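Local coordinates for protein trehalose-6-phosphate phosphatase (Neosartorya fumigata, PDB 5DXL) that belongs to the trehalose-phosphatase family of the HAD clan, combining a Rossmann-like core with a smaller alpha/beta cap domain, at residues A[25-30]-A[41-46]; A[46-51]-A[75-80]; A[125-130]-A[144-149]; A[138-143]-A[180-185]. One frame throughout, in Å; residues are numbered along the deposited sequence.

Interaction 1: A[25-30]-A[41-46]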
# COMPACT_ATOMS: atom_id res chain seq x y z
N PHE A 25 0.41 -0.07 7.41
CA PHE A 25 -1.06 -0.12 7.38
C PHE A 25 -1.64 0.51 6.14
O PHE A 25 -1.31 1.66 5.84
CB PHE A 25 -1.66 0.66 8.56
CG PHE A 25 -1.14 0.26 9.92
CD1 PHE A 25 -0.91 -1.06 10.25
CD2 PHE A 25 -0.89 1.23 10.86
CE1 PHE A 25 -0.45 -1.40 11.53
CE2 PHE A 25 -0.44 0.90 12.14
CZ PHE A 25 -0.23 -0.41 12.47
N ASP A 26 -2.52 -0.19 5.43
CA ASP A 26 -3.44 0.49 4.54
C ASP A 26 -4.35 1.32 5.44
O ASP A 26 -4.46 1.06 6.64
CB ASP A 26 -4.21 -0.52 3.67
CG ASP A 26 -4.92 0.11 2.47
OD1 ASP A 26 -4.88 1.33 2.28
OD2 ASP A 26 -5.53 -0.66 1.70
N TYR A 27 -5.00 2.35 4.88
CA TYR A 27 -5.88 3.18 5.69
C TYR A 27 -7.35 2.78 5.48
O TYR A 27 -7.96 2.14 6.34
CB TYR A 27 -5.66 4.68 5.38
CG TYR A 27 -6.63 5.53 6.16
CD1 TYR A 27 -6.56 5.59 7.54
CD2 TYR A 27 -7.65 6.22 5.51
CE1 TYR A 27 -7.46 6.33 8.28
CE2 TYR A 27 -8.57 6.97 6.24
CZ TYR A 27 -8.47 7.01 7.62
OH TYR A 27 -9.36 7.74 8.35
N ASP A 28 -7.93 3.16 4.35
CA ASP A 28 -9.34 2.83 4.09
C ASP A 28 -9.58 1.33 4.10
O ASP A 28 -8.79 0.58 3.54
CB ASP A 28 -9.79 3.43 2.76
CG ASP A 28 -9.88 4.93 2.80
OD1 ASP A 28 -10.84 5.44 3.44
OD2 ASP A 28 -9.00 5.61 2.24
N GLY A 29 -10.66 0.90 4.74
CA GLY A 29 -10.96 -0.51 4.84
C GLY A 29 -10.14 -1.30 5.85
O GLY A 29 -10.42 -2.48 6.10
N THR A 30 -9.13 -0.65 6.42
CA THR A 30 -8.17 -1.33 7.29
C THR A 30 -8.16 -0.67 8.66
O THR A 30 -8.46 -1.33 9.66
CB THR A 30 -6.76 -1.32 6.66
OG1 THR A 30 -6.79 -2.01 5.40
CG2 THR A 30 -5.75 -2.03 7.57
N ALA A 41 -14.78 8.93 6.08
CA ALA A 41 -13.67 8.10 6.52
C ALA A 41 -12.50 8.95 6.98
O ALA A 41 -11.37 8.48 7.04
CB ALA A 41 -13.23 7.15 5.40
N ILE A 42 -12.78 10.22 7.27
CA ILE A 42 -11.87 11.06 8.04
C ILE A 42 -11.65 10.36 9.37
O ILE A 42 -12.63 9.93 10.00
CB ILE A 42 -12.43 12.48 8.24
CG1 ILE A 42 -12.17 13.32 6.99
CG2 ILE A 42 -11.84 13.14 9.46
CD1 ILE A 42 -13.02 14.56 6.91
N PRO A 43 -10.38 10.19 9.78
CA PRO A 43 -10.10 9.37 10.94
C PRO A 43 -10.80 9.90 12.17
O PRO A 43 -10.73 11.09 12.47
CB PRO A 43 -8.57 9.47 11.09
CG PRO A 43 -8.21 10.74 10.39
CD PRO A 43 -9.16 10.79 9.22
N SER A 44 -11.51 9.01 12.84
CA SER A 44 -12.09 9.31 14.14
C SER A 44 -10.99 9.72 15.10
O SER A 44 -9.81 9.43 14.87
CB SER A 44 -12.83 8.10 14.69
OG SER A 44 -11.92 7.16 15.22
N ASP A 45 -11.38 10.39 16.18
CA ASP A 45 -10.45 10.71 17.25
C ASP A 45 -9.78 9.45 17.81
O ASP A 45 -8.61 9.47 18.16
CB ASP A 45 -11.16 11.46 18.38
CG ASP A 45 -11.57 12.87 17.99
OD1 ASP A 45 -11.12 13.36 16.93
OD2 ASP A 45 -12.32 13.50 18.76
N ARG A 46 -10.54 8.35 17.89
CA ARG A 46 -9.99 7.11 18.42
C ARG A 46 -8.87 6.56 17.53
O ARG A 46 -7.82 6.15 18.03
CB ARG A 46 -11.07 6.04 18.58
CG ARG A 46 -10.52 4.71 19.06
CD ARG A 46 -11.62 3.70 19.38
NE ARG A 46 -12.45 4.15 20.48
CZ ARG A 46 -12.19 3.91 21.76
NH1 ARG A 46 -11.11 3.21 22.10
NH2 ARG A 46 -13.01 4.36 22.71
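Ala-41 meets both Tyr-27 and Asp-28. Its carbonyl O accepts a hydrogen bond from Tyr-27 OH at 2.5 Å. The oxygen sits at the edge of the tyrosine ring, close to the ring plane. The hydroxyl is tilted 26° out of the carbonyl plane, with a C=O...donor angle of 151°. Tyr-27 holds CG anti to its backbone N (chi1 177°), and this points the ring out of its own loop to the 41-43 backbone. Ala-41 CB rests 3.5 Å from Asp-28 OD1. The other oxygen of that carboxylate, OD2, forms a salt bridge with Arg-68. Ile-42 points away from the 25-30 segment, and its side chain touches Phe-72 and Trp-76 of helix 70-77. Pro-43 comes next and crosses Tyr-27 at about a right angle. Its CD lies 3.2 Å from Tyr-27 OH and 4.2 Å from Tyr-27 CZ. Pro-43 N is 3.0 Å from Tyr-27 OH but has no hydrogen to share; across this contact the hydroxyl donates to Ala-41 O, with the proline ring beside it. Ser-44 then takes the N-cap position of helix 45-56, its OG bonded to Val-47 N. Residues 26-30 read Asp-Tyr-Asp-Gly-Thr just after strand 21-25. This matches the DxDx(T/V) signature loop of HAD proteins, and the contact ties its second residue to the lead-in of the next helix.

Interaction 2: A[46-51]-A[75-80]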
# COMPACT_ATOMS: atom_id res chain seq x y z
N ARG A 46 -10.54 8.35 17.89
CA ARG A 46 -9.99 7.11 18.42
C ARG A 46 -8.87 6.56 17.53
O ARG A 46 -7.82 6.15 18.03
CB ARG A 46 -11.07 6.04 18.58
CG ARG A 46 -10.52 4.71 19.06
CD ARG A 46 -11.62 3.70 19.38
NE ARG A 46 -12.45 4.15 20.48
CZ ARG A 46 -12.19 3.91 21.76
NH1 ARG A 46 -11.11 3.21 22.10
NH2 ARG A 46 -13.01 4.36 22.71
N VAL A 47 -9.10 6.56 16.22
CA VAL A 47 -8.09 6.08 15.27
C VAL A 47 -6.84 6.94 15.39
O VAL A 47 -5.72 6.43 15.48
CB VAL A 47 -8.61 6.09 13.82
CG1 VAL A 47 -7.47 5.85 12.84
CG2 VAL A 47 -9.70 5.02 13.63
N LEU A 48 -7.03 8.26 15.44
CA LEU A 48 -5.90 9.18 15.54
C LEU A 48 -5.12 9.03 16.84
O LEU A 48 -3.88 9.06 16.83
CB LEU A 48 -6.38 10.63 15.39
CG LEU A 48 -6.83 10.95 13.98
CD1 LEU A 48 -7.38 12.38 13.91
CD2 LEU A 48 -5.68 10.77 13.00
N ARG A 49 -5.82 8.88 17.96
CA ARG A 49 -5.17 8.64 19.25
C ARG A 49 -4.33 7.38 19.20
O ARG A 49 -3.21 7.34 19.70
CB ARG A 49 -6.18 8.50 20.39
CG ARG A 49 -6.74 9.78 20.96
CD ARG A 49 -7.41 9.51 22.31
NE ARG A 49 -8.36 8.39 22.27
CZ ARG A 49 -9.63 8.50 21.88
NH1 ARG A 49 -10.11 9.67 21.50
NH2 ARG A 49 -10.42 7.43 21.88
N THR A 50 -4.91 6.34 18.61
CA THR A 50 -4.27 5.04 18.53
C THR A 50 -2.98 5.11 17.73
O THR A 50 -1.95 4.58 18.14
CB THR A 50 -5.24 4.02 17.90
OG1 THR A 50 -6.45 3.99 18.68
CG2 THR A 50 -4.64 2.63 17.86
N LEU A 51 -3.03 5.80 16.59
CA LEU A 51 -1.85 5.97 15.75
C LEU A 51 -0.80 6.85 16.41
O LEU A 51 0.39 6.56 16.35
CB LEU A 51 -2.23 6.56 14.39
CG LEU A 51 -3.01 5.63 13.46
CD1 LEU A 51 -3.40 6.39 12.20
CD2 LEU A 51 -2.16 4.41 13.11
N GLU A 75 -3.38 16.51 5.96
CA GLU A 75 -4.33 17.28 6.75
C GLU A 75 -4.80 16.55 8.01
O GLU A 75 -4.93 17.15 9.09
CB GLU A 75 -5.54 17.66 5.90
CG GLU A 75 -6.67 18.24 6.75
CD GLU A 75 -7.39 19.36 6.07
OE1 GLU A 75 -7.67 19.20 4.86
OE2 GLU A 75 -7.68 20.38 6.75
N TRP A 76 -5.04 15.25 7.88
CA TRP A 76 -5.71 14.52 8.95
C TRP A 76 -4.79 13.68 9.82
O TRP A 76 -5.14 13.38 10.95
CB TRP A 76 -6.82 13.65 8.35
CG TRP A 76 -7.92 14.52 7.85
CD1 TRP A 76 -8.16 14.89 6.56
CD2 TRP A 76 -8.88 15.21 8.65
NE1 TRP A 76 -9.24 15.75 6.51
CE2 TRP A 76 -9.69 15.96 7.78
CE3 TRP A 76 -9.14 15.26 10.03
CZ2 TRP A 76 -10.75 16.75 8.24
CZ3 TRP A 76 -10.18 16.04 10.47
CH2 TRP A 76 -10.97 16.77 9.58
N MSE A 77 -3.63 13.32 9.29
CA MSE A 77 -2.65 12.52 10.01
C MSE A 77 -1.26 13.15 10.09
O MSE A 77 -0.40 12.68 10.84
CB MSE A 77 -2.57 11.13 9.36
CG MSE A 77 -3.74 10.28 9.77
SE MSE A 77 -3.93 8.63 8.75
CE MSE A 77 -5.25 9.19 7.42
N GLY A 78 -1.04 14.22 9.34
CA GLY A 78 0.28 14.81 9.22
C GLY A 78 0.78 15.50 10.48
O GLY A 78 1.97 15.77 10.61
N HIS A 79 -0.14 15.76 11.41
CA HIS A 79 0.22 16.39 12.68
C HIS A 79 0.93 15.41 13.62
O HIS A 79 1.43 15.82 14.67
CB HIS A 79 -1.03 16.92 13.37
CG HIS A 79 -1.97 15.84 13.78
ND1 HIS A 79 -2.73 15.13 12.87
CD2 HIS A 79 -2.24 15.30 14.99
CE1 HIS A 79 -3.45 14.23 13.51
NE2 HIS A 79 -3.16 14.30 14.80
N ILE A 80 0.94 14.13 13.26
CA ILE A 80 1.71 13.12 13.99
C ILE A 80 3.06 13.01 13.28
O ILE A 80 3.19 12.34 12.26
CB ILE A 80 1.00 11.77 14.03
CG1 ILE A 80 -0.41 11.94 14.61
CG2 ILE A 80 1.81 10.74 14.83
CD1 ILE A 80 -1.34 10.78 14.36
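Leu-48 lays CD2 against the 76-77 backbone, 3.4 Å from Trp-76 O and 3.8 Å from Met-77 CG. The contact belongs to the Rossmann-like core. Helix 45-56 lies in the beta-alpha-beta crossover from strand 21-25 to strand 60-65, and helix 70-77 lies in the crossover from 60-65 to 84-87. The two helices are therefore neighbours in successive crossovers. No hydrogen bond joins the segments, and the join is mainly apolar. Leu-48 and Met-77 cross at about a right angle. Met-77 is present as selenomethionine, and its chain bends at the end (chi3 -97°). Its selenium meets Leu-51 CD1 at 4.1 Å, so one side chain touches two leucines a helical turn apart. It also reaches Tyr-27 of the signature loop. A type I turn from Met-77 to Ile-80 brings two more side chains to helix 45-56. The carbonyls of Gly-78 and Ile-80 in this turn accept bonds from Arg-94. Ile-80 sends CD1 to within 4.3 Å of Leu-51 CB and 3.9 Å of Leu-48 O. With CG between its backbone N and carbonyl carbon (chi1 65°), the His-79 ring folds back beside Ile-80, whose CG1 lies over one face, offset toward the rim. Leu-48 CD2 approaches near the plane of that ring, at its edge, 4.1 Å from His-79 CE1.

Interaction 3: A[125-130]-A[144-149]; sequences ERTQGS and RRADPE
A type II beta turn, Thr-127 to Ser-130, packs against Ala-146 in the loop that leads into helix 148-164 of the cap domain. Gly-129 is the third residue of the turn and has the positive phi (98°) usual there. Thr-127 O closes the turn by accepting from both Ser-130 N and Ser-130 OG; the OG bond is 2.8 Å long and lies in the carbonyl plane. Across the contact, Ala-146 CA makes a CA-H...O contact of 3.3 Å with Gln-128 O. Ala-146 CB also lies 3.3 Å from Gln-128 O and packs on Thr-127 CG2 at 3.8 Å. The hydroxyl of Thr-127 bonds instead to Phe-123 O and Gln-154. Gly-129 O lies 3.6 Å from Arg-145 CB, while the arginine chain bends away. Two waters complete the join. One donates to Gln-128 O at 2.7 Å and accepts from Asp-147 N. The other donates to Gly-129 O at 2.7 Å and accepts from Arg-145 N at 2.9 Å. Asp-147 is also the N-cap of the helix, through Tyr-150 N. No direct hydrogen bond crosses; the carbonyls of Gln-128 and Gly-129 are instead linked to the N-H groups of Asp-147 and Arg-145 through one water each. Direct contact is left to van der Waals packing and a CA-H...O approach.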
# COMPACT_ATOMS: atom_id res chain seq x y z
N GLU A 125 -7.44 6.32 -32.66
CA GLU A 125 -7.93 6.73 -33.97
C GLU A 125 -8.43 5.53 -34.78
O GLU A 125 -9.28 5.68 -35.67
CB GLU A 125 -6.82 7.46 -34.74
CG GLU A 125 -6.41 8.78 -34.11
CD GLU A 125 -5.05 9.27 -34.59
OE1 GLU A 125 -4.36 8.50 -35.30
OE2 GLU A 125 -4.68 10.41 -34.25
N ARG A 126 -7.93 4.34 -34.46
CA ARG A 126 -8.27 3.14 -35.22
C ARG A 126 -9.22 2.18 -34.49
O ARG A 126 -9.46 1.06 -34.94
CB ARG A 126 -6.99 2.40 -35.60
CG ARG A 126 -6.19 3.14 -36.66
CD ARG A 126 -4.70 2.89 -36.56
NE ARG A 126 -3.97 3.67 -37.57
CZ ARG A 126 -3.65 4.96 -37.44
NH1 ARG A 126 -3.99 5.63 -36.34
NH2 ARG A 126 -2.99 5.58 -38.41
N THR A 127 -9.76 2.62 -33.36
CA THR A 127 -10.69 1.79 -32.59
C THR A 127 -11.87 2.65 -32.15
O THR A 127 -11.81 3.29 -31.10
CB THR A 127 -10.01 1.15 -31.37
OG1 THR A 127 -8.77 0.53 -31.75
CG2 THR A 127 -10.92 0.11 -30.74
N GLN A 128 -12.93 2.66 -32.94
CA GLN A 128 -14.06 3.55 -32.68
C GLN A 128 -14.65 3.29 -31.30
O GLN A 128 -14.86 2.14 -30.92
CB GLN A 128 -15.13 3.39 -33.76
CG GLN A 128 -16.33 4.34 -33.60
CD GLN A 128 -15.97 5.80 -33.86
OE1 GLN A 128 -14.86 6.12 -34.29
NE2 GLN A 128 -16.92 6.69 -33.60
N GLY A 129 -14.89 4.37 -30.55
CA GLY A 129 -15.45 4.27 -29.21
C GLY A 129 -14.40 4.34 -28.11
O GLY A 129 -14.73 4.59 -26.94
N SER A 130 -13.14 4.12 -28.46
CA SER A 130 -12.08 4.11 -27.44
C SER A 130 -11.65 5.52 -27.11
O SER A 130 -11.90 6.44 -27.88
CB SER A 130 -10.87 3.29 -27.90
OG SER A 130 -10.16 3.94 -28.96
N ARG A 144 -14.38 0.09 -23.71
CA ARG A 144 -15.65 -0.61 -23.49
C ARG A 144 -16.70 -0.28 -24.55
O ARG A 144 -17.53 -1.12 -24.86
CB ARG A 144 -16.21 -0.30 -22.09
CG ARG A 144 -17.50 -1.06 -21.76
CD ARG A 144 -17.29 -2.57 -21.89
NE ARG A 144 -18.51 -3.36 -21.77
CZ ARG A 144 -19.16 -3.89 -22.79
NH1 ARG A 144 -18.72 -3.71 -24.04
NH2 ARG A 144 -20.27 -4.60 -22.59
N ARG A 145 -16.65 0.92 -25.11
CA ARG A 145 -17.67 1.33 -26.07
C ARG A 145 -17.35 0.80 -27.47
O ARG A 145 -18.17 0.89 -28.38
CB ARG A 145 -17.82 2.85 -26.10
CG ARG A 145 -18.41 3.44 -24.82
CD ARG A 145 -19.85 3.00 -24.59
NE ARG A 145 -20.73 3.45 -25.67
CZ ARG A 145 -21.36 4.62 -25.70
NH1 ARG A 145 -21.24 5.50 -24.70
NH2 ARG A 145 -22.13 4.92 -26.74
N ALA A 146 -16.15 0.25 -27.63
CA ALA A 146 -15.77 -0.33 -28.92
C ALA A 146 -16.45 -1.67 -29.14
O ALA A 146 -16.96 -2.29 -28.21
CB ALA A 146 -14.26 -0.49 -29.01
N ASP A 147 -16.47 -2.14 -30.39
CA ASP A 147 -16.86 -3.51 -30.63
C ASP A 147 -16.10 -4.43 -29.67
O ASP A 147 -14.89 -4.33 -29.56
CB ASP A 147 -16.58 -3.91 -32.08
CG ASP A 147 -16.88 -5.37 -32.33
OD1 ASP A 147 -18.07 -5.74 -32.32
OD2 ASP A 147 -15.92 -6.16 -32.52
N PRO A 148 -16.81 -5.31 -28.96
CA PRO A 148 -16.17 -6.14 -27.94
C PRO A 148 -15.03 -7.02 -28.46
O PRO A 148 -13.95 -7.00 -27.86
CB PRO A 148 -17.33 -7.00 -27.43
CG PRO A 148 -18.53 -6.13 -27.62
CD PRO A 148 -18.28 -5.39 -28.91
N GLU A 149 -15.24 -7.76 -29.54
CA GLU A 149 -14.18 -8.64 -30.03
C GLU A 149 -13.01 -7.86 -30.62
O GLU A 149 -11.85 -8.19 -30.34
CB GLU A 149 -14.76 -9.60 -31.08
CG GLU A 149 -15.74 -10.61 -30.51
CD GLU A 149 -16.70 -11.14 -31.57
OE1 GLU A 149 -16.23 -11.58 -32.65
OE2 GLU A 149 -17.93 -11.10 -31.34
O HOH W 1 -15.24 -0.10 -32.39
O HOH W 2 -14.66 3.01 -24.71

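Interaction 4: A[138-143]-A[180-185]; sequences ALTWHY and NLEVRP
The Tyr-143 ring lies beside the start of strand 180-185, its edge toward Leu-181 N and its CE2 3.4 Å from Asn-180 N. A water sits in the ring plane at the hydroxyl end, bonded to Tyr-143 OH and donating to Asn-180 O. The Trp-141 ring has Tyr-143 CB over one face, offset toward the rim, and Leu-181 CD1 comes to it obliquely. The His-142 ring has Thr-140 CG2 3.6 Å above one face, offset toward the rim; it also stacks with Phe-131, and its NE2 bonds to Glu-133. These residues belong to the four-stranded antiparallel sheet of the cap domain, an arrangement consistent with a C2-type HAD cap. Strands 139-142 and 180-185 are its central pair, their N-to-C directions 169° apart. Leu-139 pairs with Val-183 and Trp-141 with Leu-181, each through two backbone hydrogen bonds. Trp-141 N to Leu-181 O is the shortest of the four, 2.7 Å. These four residues face helices 112-125 and 148-164. Thr-140, His-142, Asn-180 and Glu-182 point to the other face. There Thr-140 CG2 packs on Asn-180 CB at 3.7 Å. With CG anti to the backbone N (chi1 178°) and the chain extended beyond it, Glu-182 carries OE2 alongside Thr-140 to Ala-138 CB, 3.4 Å away. A second water lies 2.7 Å from Thr-140 OG1 and donates to Glu-182 OE1 at 2.5 Å.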
# COMPACT_ATOMS: atom_id res chain seq x y z
N ALA A 138 -0.39 7.58 -14.24
CA ALA A 138 -0.87 6.43 -15.00
C ALA A 138 -1.60 6.86 -16.26
O ALA A 138 -2.36 7.82 -16.24
CB ALA A 138 -1.76 5.57 -14.15
N LEU A 139 -1.38 6.13 -17.35
CA LEU A 139 -2.08 6.39 -18.60
C LEU A 139 -2.95 5.19 -18.92
O LEU A 139 -2.47 4.06 -18.88
CB LEU A 139 -1.09 6.66 -19.74
CG LEU A 139 -0.17 7.87 -19.59
CD1 LEU A 139 0.75 8.00 -20.80
CD2 LEU A 139 -0.98 9.12 -19.42
N THR A 140 -4.22 5.44 -19.23
CA THR A 140 -5.15 4.33 -19.43
C THR A 140 -5.90 4.45 -20.74
O THR A 140 -6.47 5.50 -21.07
CB THR A 140 -6.17 4.26 -18.27
OG1 THR A 140 -5.46 4.20 -17.02
CG2 THR A 140 -7.03 3.00 -18.40
N TRP A 141 -5.88 3.37 -21.52
CA TRP A 141 -6.65 3.30 -22.76
C TRP A 141 -7.95 2.55 -22.50
O TRP A 141 -7.92 1.40 -22.09
CB TRP A 141 -5.83 2.62 -23.86
CG TRP A 141 -6.50 2.68 -25.19
CD1 TRP A 141 -6.91 3.80 -25.85
CD2 TRP A 141 -6.85 1.57 -26.04
NE1 TRP A 141 -7.49 3.47 -27.05
CE2 TRP A 141 -7.47 2.10 -27.19
CE3 TRP A 141 -6.70 0.19 -25.94
CZ2 TRP A 141 -7.94 1.30 -28.23
CZ3 TRP A 141 -7.18 -0.62 -26.98
CH2 TRP A 141 -7.78 -0.05 -28.10
N HIS A 142 -9.08 3.22 -22.71
CA HIS A 142 -10.41 2.65 -22.44
C HIS A 142 -11.07 2.24 -23.75
O HIS A 142 -11.04 2.99 -24.71
CB HIS A 142 -11.32 3.68 -21.75
CG HIS A 142 -10.89 4.07 -20.37
ND1 HIS A 142 -11.39 3.47 -19.23
CD2 HIS A 142 -10.03 5.03 -19.94
CE1 HIS A 142 -10.86 4.03 -18.16
NE2 HIS A 142 -10.03 4.98 -18.56
N TYR A 143 -11.72 1.07 -23.78
CA TYR A 143 -12.37 0.65 -25.02
C TYR A 143 -13.70 -0.10 -24.83
O TYR A 143 -14.13 -0.83 -25.73
CB TYR A 143 -11.40 -0.21 -25.84
CG TYR A 143 -10.89 -1.44 -25.14
CD1 TYR A 143 -11.58 -2.65 -25.25
CD2 TYR A 143 -9.74 -1.41 -24.38
CE1 TYR A 143 -11.13 -3.79 -24.62
CE2 TYR A 143 -9.27 -2.55 -23.74
CZ TYR A 143 -9.98 -3.73 -23.86
OH TYR A 143 -9.52 -4.86 -23.23
N ASN A 180 -9.81 -2.14 -20.37
CA ASN A 180 -8.80 -1.09 -20.46
C ASN A 180 -7.38 -1.65 -20.44
O ASN A 180 -7.15 -2.80 -20.05
CB ASN A 180 -8.99 -0.03 -19.34
CG ASN A 180 -8.51 -0.48 -17.95
OD1 ASN A 180 -7.40 -1.01 -17.78
ND2 ASN A 180 -9.32 -0.21 -16.94
N LEU A 181 -6.45 -0.82 -20.89
CA LEU A 181 -5.02 -1.07 -20.75
C LEU A 181 -4.43 0.09 -19.99
O LEU A 181 -4.72 1.24 -20.30
CB LEU A 181 -4.33 -1.19 -22.11
CG LEU A 181 -4.51 -2.42 -22.98
CD1 LEU A 181 -3.52 -2.30 -24.15
CD2 LEU A 181 -4.27 -3.68 -22.17
N GLU A 182 -3.58 -0.19 -19.02
CA GLU A 182 -2.96 0.88 -18.24
C GLU A 182 -1.45 0.72 -18.19
O GLU A 182 -0.94 -0.40 -18.06
CB GLU A 182 -3.53 0.89 -16.83
CG GLU A 182 -2.93 1.94 -15.89
CD GLU A 182 -3.59 1.90 -14.52
OE1 GLU A 182 -4.70 1.32 -14.41
OE2 GLU A 182 -3.02 2.43 -13.57
N VAL A 183 -0.73 1.83 -18.31
CA VAL A 183 0.71 1.83 -18.09
C VAL A 183 1.00 2.75 -16.92
O VAL A 183 0.51 3.86 -16.86
CB VAL A 183 1.49 2.31 -19.33
CG1 VAL A 183 2.98 2.20 -19.08
CG2 VAL A 183 1.09 1.48 -20.56
N ARG A 184 1.81 2.25 -15.99
CA ARG A 184 2.17 3.03 -14.80
C ARG A 184 3.53 2.59 -14.29
O ARG A 184 4.01 1.51 -14.62
CB ARG A 184 1.10 2.84 -13.73
CG ARG A 184 1.13 1.44 -13.17
CD ARG A 184 -0.01 1.17 -12.23
NE ARG A 184 0.24 -0.06 -11.51
CZ ARG A 184 -0.58 -0.57 -10.60
NH1 ARG A 184 -1.72 0.06 -10.31
NH2 ARG A 184 -0.26 -1.69 -9.97
N PRO A 185 4.17 3.42 -13.46
CA PRO A 185 5.49 3.03 -12.95
C PRO A 185 5.42 1.81 -12.04
O PRO A 185 4.41 1.60 -11.36
CB PRO A 185 5.93 4.26 -12.16
CG PRO A 185 5.17 5.37 -12.75
CD PRO A 185 3.81 4.79 -13.07
O HOH W 3 -6.52 2.94 -14.91
O HOH W 4 -7.35 -5.08 -21.77

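Overall arrangement
Interactions 1 and 2 lie in the core domain, 9 Å apart between centres. They share Arg-46 and touch directly: Pro-43 CG meets Leu-48 CD2 at 3.6 Å. Interaction 1 includes the signature loop, where Asp-26 lies close to Asp-217, Asp-218 and Asp-221 and pairs with Lys-190. As in other HAD proteins, this cluster probably marks the active-site end of the core. Interactions 3 and 4 lie in the cap, away from the cluster and 15 Å apart between centres. Ser-130 joins them, its CB 3.2 Å from His-142 O. Interaction 4 is the nearer to the signature loop, with nearest atoms about 13 Å from interaction 1. For interaction 3 that gap is about 26 Å.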